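Local structure of gamma-glutamyltranspeptidase (Klebsiella pneumoniae subsp. pneumoniae, 5HFT) at residues Y71-G76 with A170-A175; F226-L231 with A253-R258. The protein converts oxamate to oxalate in the uric acid degradation pathway and belongs to the gamma-glutamyltransferase family. One frame throughout, in Å; residues are numbered along the deposited sequence.

Interaction 1 (Y71-G76 with A170-A175); sequences YPHMNG and ASQAHA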
# COMPACT_ATOMS: atom_id res chain seq x y z
N TYR A 71 11.88 0.11 -4.83
CA TYR A 71 11.82 0.70 -3.49
C TYR A 71 11.91 -0.36 -2.38
O TYR A 71 11.02 -0.43 -1.52
CB TYR A 71 10.55 1.52 -3.30
CG TYR A 71 10.63 2.97 -3.73
CD1 TYR A 71 11.86 3.58 -3.99
CD2 TYR A 71 9.48 3.73 -3.86
CE1 TYR A 71 11.94 4.91 -4.39
CE2 TYR A 71 9.55 5.07 -4.26
CZ TYR A 71 10.78 5.66 -4.52
OH TYR A 71 10.84 7.00 -4.92
N PRO A 72 12.98 -1.17 -2.36
CA PRO A 72 13.00 -2.32 -1.43
C PRO A 72 12.98 -1.96 0.05
O PRO A 72 12.66 -2.83 0.88
CB PRO A 72 14.31 -3.04 -1.80
CG PRO A 72 15.17 -2.00 -2.41
CD PRO A 72 14.21 -1.10 -3.16
N HIS A 73 13.31 -0.72 0.41
CA HIS A 73 13.40 -0.36 1.82
C HIS A 73 12.06 -0.01 2.41
O HIS A 73 11.94 0.06 3.64
CB HIS A 73 14.34 0.84 2.02
CG HIS A 73 13.92 2.06 1.27
ND1 HIS A 73 13.87 2.12 -0.10
CD2 HIS A 73 13.56 3.29 1.71
CE1 HIS A 73 13.50 3.32 -0.48
NE2 HIS A 73 13.29 4.05 0.60
N MET A 74 11.08 0.29 1.55
CA MET A 74 9.75 0.71 1.95
C MET A 74 8.67 -0.34 1.72
O MET A 74 7.55 -0.17 2.21
CB MET A 74 9.33 1.97 1.18
CG MET A 74 9.94 3.28 1.62
SD MET A 74 9.22 4.60 0.61
CE MET A 74 9.41 5.99 1.73
N ASN A 75 8.98 -1.41 0.99
CA ASN A 75 7.98 -2.40 0.61
C ASN A 75 8.72 -3.51 -0.13
O ASN A 75 9.87 -3.34 -0.52
CB ASN A 75 6.87 -1.80 -0.28
CG ASN A 75 7.27 -1.73 -1.73
OD1 ASN A 75 6.84 -2.54 -2.55
ND2 ASN A 75 8.15 -0.79 -2.05
N GLY A 76 8.05 -4.63 -0.33
CA GLY A 76 8.62 -5.70 -1.13
C GLY A 76 7.84 -6.98 -0.92
O GLY A 76 6.77 -6.99 -0.30
N ALA A 170 17.42 8.10 -4.22
CA ALA A 170 18.03 8.81 -3.12
C ALA A 170 17.43 8.39 -1.79
O ALA A 170 18.14 8.32 -0.78
CB ALA A 170 17.90 10.32 -3.32
N SER A 171 16.13 8.09 -1.76
CA SER A 171 15.54 7.71 -0.48
C SER A 171 16.00 6.32 -0.05
O SER A 171 16.16 6.07 1.15
CB SER A 171 14.01 7.80 -0.53
OG SER A 171 13.49 6.91 -1.48
N GLN A 172 16.25 5.41 -1.00
CA GLN A 172 16.87 4.13 -0.67
C GLN A 172 18.27 4.32 -0.12
O GLN A 172 18.67 3.62 0.83
CB GLN A 172 16.94 3.22 -1.90
CG GLN A 172 17.77 1.99 -1.64
CD GLN A 172 17.82 1.07 -2.84
OE1 GLN A 172 17.08 1.26 -3.81
NE2 GLN A 172 18.69 0.07 -2.78
N ALA A 173 19.05 5.22 -0.72
CA ALA A 173 20.36 5.53 -0.17
C ALA A 173 20.23 6.16 1.22
O ALA A 173 20.95 5.78 2.16
CB ALA A 173 21.12 6.45 -1.12
N HIS A 174 19.31 7.12 1.38
CA HIS A 174 19.16 7.81 2.66
C HIS A 174 18.69 6.85 3.74
O HIS A 174 19.28 6.77 4.82
CB HIS A 174 18.19 8.98 2.51
CG HIS A 174 18.00 9.78 3.77
ND1 HIS A 174 16.88 9.67 4.56
CD2 HIS A 174 18.79 10.71 4.36
CE1 HIS A 174 16.98 10.50 5.59
NE2 HIS A 174 18.13 11.14 5.49
N ALA A 175 17.61 6.10 3.47
CA ALA A 175 17.11 5.14 4.44
C ALA A 175 18.19 4.17 4.88
O ALA A 175 18.33 3.88 6.07
CB ALA A 175 15.91 4.38 3.87

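Interaction 2 (F226-L231 with A253-R258); sequences FYRGPL and AHRARR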
# COMPACT_ATOMS: atom_id res chain seq x y z
N PHE A 226 4.94 -19.47 -3.35
CA PHE A 226 5.49 -18.74 -2.21
C PHE A 226 5.00 -19.32 -0.89
O PHE A 226 5.73 -19.30 0.10
CB PHE A 226 5.10 -17.26 -2.36
CG PHE A 226 5.70 -16.32 -1.35
CD1 PHE A 226 5.15 -16.20 -0.08
CD2 PHE A 226 6.74 -15.48 -1.69
CE1 PHE A 226 5.64 -15.31 0.85
CE2 PHE A 226 7.26 -14.59 -0.77
CZ PHE A 226 6.69 -14.50 0.51
N TYR A 227 3.77 -19.84 -0.86
CA TYR A 227 3.22 -20.43 0.36
C TYR A 227 3.04 -21.94 0.29
O TYR A 227 2.93 -22.57 1.34
CB TYR A 227 1.86 -19.79 0.71
CG TYR A 227 1.88 -18.28 0.73
CD1 TYR A 227 1.85 -17.54 -0.46
CD2 TYR A 227 1.93 -17.59 1.93
CE1 TYR A 227 1.87 -16.15 -0.44
CE2 TYR A 227 1.95 -16.19 1.95
CZ TYR A 227 1.92 -15.49 0.76
OH TYR A 227 1.94 -14.11 0.78
N ARG A 228 3.03 -22.53 -0.91
CA ARG A 228 2.67 -23.93 -1.11
C ARG A 228 3.53 -24.65 -2.15
O ARG A 228 3.13 -25.72 -2.63
CB ARG A 228 1.18 -24.05 -1.50
CG ARG A 228 0.24 -23.81 -0.33
CD ARG A 228 -1.11 -23.19 -0.71
NE ARG A 228 -1.59 -22.43 0.44
CZ ARG A 228 -1.88 -21.14 0.41
NH1 ARG A 228 -1.81 -20.46 -0.72
NH2 ARG A 228 -2.27 -20.54 1.52
N GLY A 229 4.68 -24.10 -2.51
CA GLY A 229 5.55 -24.71 -3.49
C GLY A 229 7.00 -24.73 -3.05
O GLY A 229 7.31 -24.59 -1.85
N PRO A 230 7.93 -24.92 -4.01
CA PRO A 230 9.37 -24.96 -3.67
C PRO A 230 9.87 -23.74 -2.93
O PRO A 230 10.64 -23.88 -1.97
CB PRO A 230 10.05 -25.10 -5.05
CG PRO A 230 9.03 -25.77 -5.91
CD PRO A 230 7.68 -25.26 -5.43
N LEU A 231 9.47 -22.54 -3.36
CA LEU A 231 9.90 -21.32 -2.68
C LEU A 231 9.39 -21.26 -1.25
O LEU A 231 10.05 -20.68 -0.38
CB LEU A 231 9.43 -20.09 -3.46
CG LEU A 231 9.94 -18.78 -2.84
CD1 LEU A 231 11.46 -18.78 -2.80
CD2 LEU A 231 9.40 -17.54 -3.54
N ALA A 253 -1.00 -22.53 5.35
CA ALA A 253 -2.34 -22.25 5.88
C ALA A 253 -2.88 -20.86 5.54
O ALA A 253 -3.90 -20.48 6.11
CB ALA A 253 -2.36 -22.41 7.41
N HIS A 254 -2.21 -20.09 4.69
CA HIS A 254 -2.46 -18.65 4.62
C HIS A 254 -3.10 -18.26 3.30
O HIS A 254 -2.57 -18.58 2.23
CB HIS A 254 -1.19 -17.85 4.84
CG HIS A 254 -1.39 -16.38 4.69
ND1 HIS A 254 -1.22 -15.71 3.49
CD2 HIS A 254 -1.79 -15.45 5.59
CE1 HIS A 254 -1.49 -14.43 3.66
NE2 HIS A 254 -1.84 -14.24 4.92
N ARG A 255 -4.23 -17.56 3.38
CA ARG A 255 -4.89 -16.99 2.20
C ARG A 255 -5.13 -15.50 2.42
O ARG A 255 -5.28 -15.04 3.55
CB ARG A 255 -6.24 -17.71 1.90
CG ARG A 255 -6.13 -19.09 1.23
CD ARG A 255 -6.03 -18.96 -0.32
NE ARG A 255 -5.52 -20.18 -0.95
CZ ARG A 255 -5.07 -20.24 -2.20
NH1 ARG A 255 -5.03 -19.15 -2.95
NH2 ARG A 255 -4.61 -21.39 -2.71
N ALA A 256 -5.12 -14.74 1.34
CA ALA A 256 -5.61 -13.37 1.45
C ALA A 256 -7.08 -13.40 1.85
O ALA A 256 -7.87 -14.19 1.31
CB ALA A 256 -5.43 -12.62 0.13
N ARG A 257 -7.44 -12.52 2.77
CA ARG A 257 -8.82 -12.36 3.23
C ARG A 257 -9.60 -11.48 2.26
O ARG A 257 -9.03 -10.81 1.39
CB ARG A 257 -8.84 -11.73 4.62
CG ARG A 257 -8.20 -12.59 5.68
CD ARG A 257 -7.58 -11.76 6.79
NE ARG A 257 -6.49 -12.49 7.41
CZ ARG A 257 -5.37 -11.93 7.87
NH1 ARG A 257 -5.20 -10.62 7.78
NH2 ARG A 257 -4.42 -12.68 8.43
N ARG A 258 -10.92 -11.52 2.36
CA ARG A 258 -11.79 -10.68 1.54
C ARG A 258 -12.87 -10.04 2.38
O ARG A 258 -14.05 -10.39 2.27
CB ARG A 258 -12.41 -11.48 0.39
CG ARG A 258 -11.38 -12.10 -0.52
CD ARG A 258 -11.22 -11.25 -1.75
NE ARG A 258 -12.53 -10.99 -2.31
CZ ARG A 258 -13.03 -11.66 -3.34
NH1 ARG A 258 -12.33 -12.63 -3.91
NH2 ARG A 258 -14.25 -11.35 -3.77

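Interaction 1 (Y71-G76 with A170-A175)
The imidazole of His73 lies against the start of helix 170-178, with Gln172 over one ring face and Ser171 and Ala175 around it. The CA of Gln172 sits 3.7 Å from the centroid of the His73 ring, 19° off the ring normal. This is a CH-pi contact, displaced toward the ring rim. The opposite face of the ring is packed by Met74 CG of its own loop. The backbone aims CB of His73 at the helix. With CG between the backbone N and the carbonyl carbon (chi1 59°), the ring is then turned so that one face meets Gln172 CA. Its CD2 meets Ala175 CB at 3.4 Å. Ser171 OG comes in at the ring edge, near its plane, 3.5 Å from His73 NE2; this is a contact and does not count as a hydrogen bond. Gln172 has an extended chain that leads past the imidazole to Pro72. There its OE1 lies 3.8 Å from Pro72 CD, and the two side chains cross at about a right angle. Tyr71 adds a lighter touch, with CE1 3.9 Å from Ser171 OG. Backbone hydrogen bonds from His73 and Met74 reach the other chain of the assembly, and an aromatic side chain of that chain packs on His73. With no polar bond between the two segments, their hold rests on close fit, while the loop makes polar bonds within itself and to the other chain.

Interaction 2 (F226-L231 with A253-R258)
Arg228 and Arg255 lay their guanidinium groups flat on one another. The planes are 8° apart and the centres 4.2 Å apart. NH1 of Arg228 lies over one face of the Arg255 group, 3.6 Å from Arg255 NH2. Both chains bend at chi2. In Arg255 that bend brings the guanidinium back toward Arg228, although its CB points away. Asp224 probably offsets the like charges: Asp224 OD2 forms a salt bridge with Arg228 NH1 and a long, weak ion pair with Arg255 NH2. Arg228 NE is hydrogen-bonded to Gln252 O, at the end of helix 248-252. The fit of Arg228 NH2 against the backbone of His254 is doubtful in the model. Tyr227 CB covers the face of the Arg228 guanidinium opposite Arg255. Deeper in, the rings of Tyr227 and His254 are near parallel, at 19°, but slid apart with little overlap. The nearest atoms are Tyr227 CE2 and His254 ND1, at 3.6 Å. His254 has CG anti to the backbone N (chi1 176°), which carries its ring alongside the tyrosine. Tyr227 OH is hydrogen-bonded to Ala128 O, just before helix 130-144, and to Ser132 N in its first turn. Together, the stacked arginines with Asp224 beside them and the aromatic pair join helix 225-228 to the loop between helix 248-252 and strand 262-266, as packing within the gamma-glutamyltranspeptidase family region.

The two contacts lie in series along the chain, with centres 26 Å apart and nearest atoms about 8 Å apart, and they do not touch. They share no helix or strand. Interaction 1 is buried: it sets the loop between helix 56-70 and strand 80-86 on helix 170-178, close to the other chain. Interaction 2 is only partly buried and joins segments much nearer in sequence, separated by mostly helical residues. Its aromatic pair is inside, while the arginines sit toward the surface. The chemistry follows the location. Interaction 1 is van der Waals and CH-pi packing, whereas interaction 2 adds stacked guanidinium groups with an aspartate close by, which probably offsets their charge.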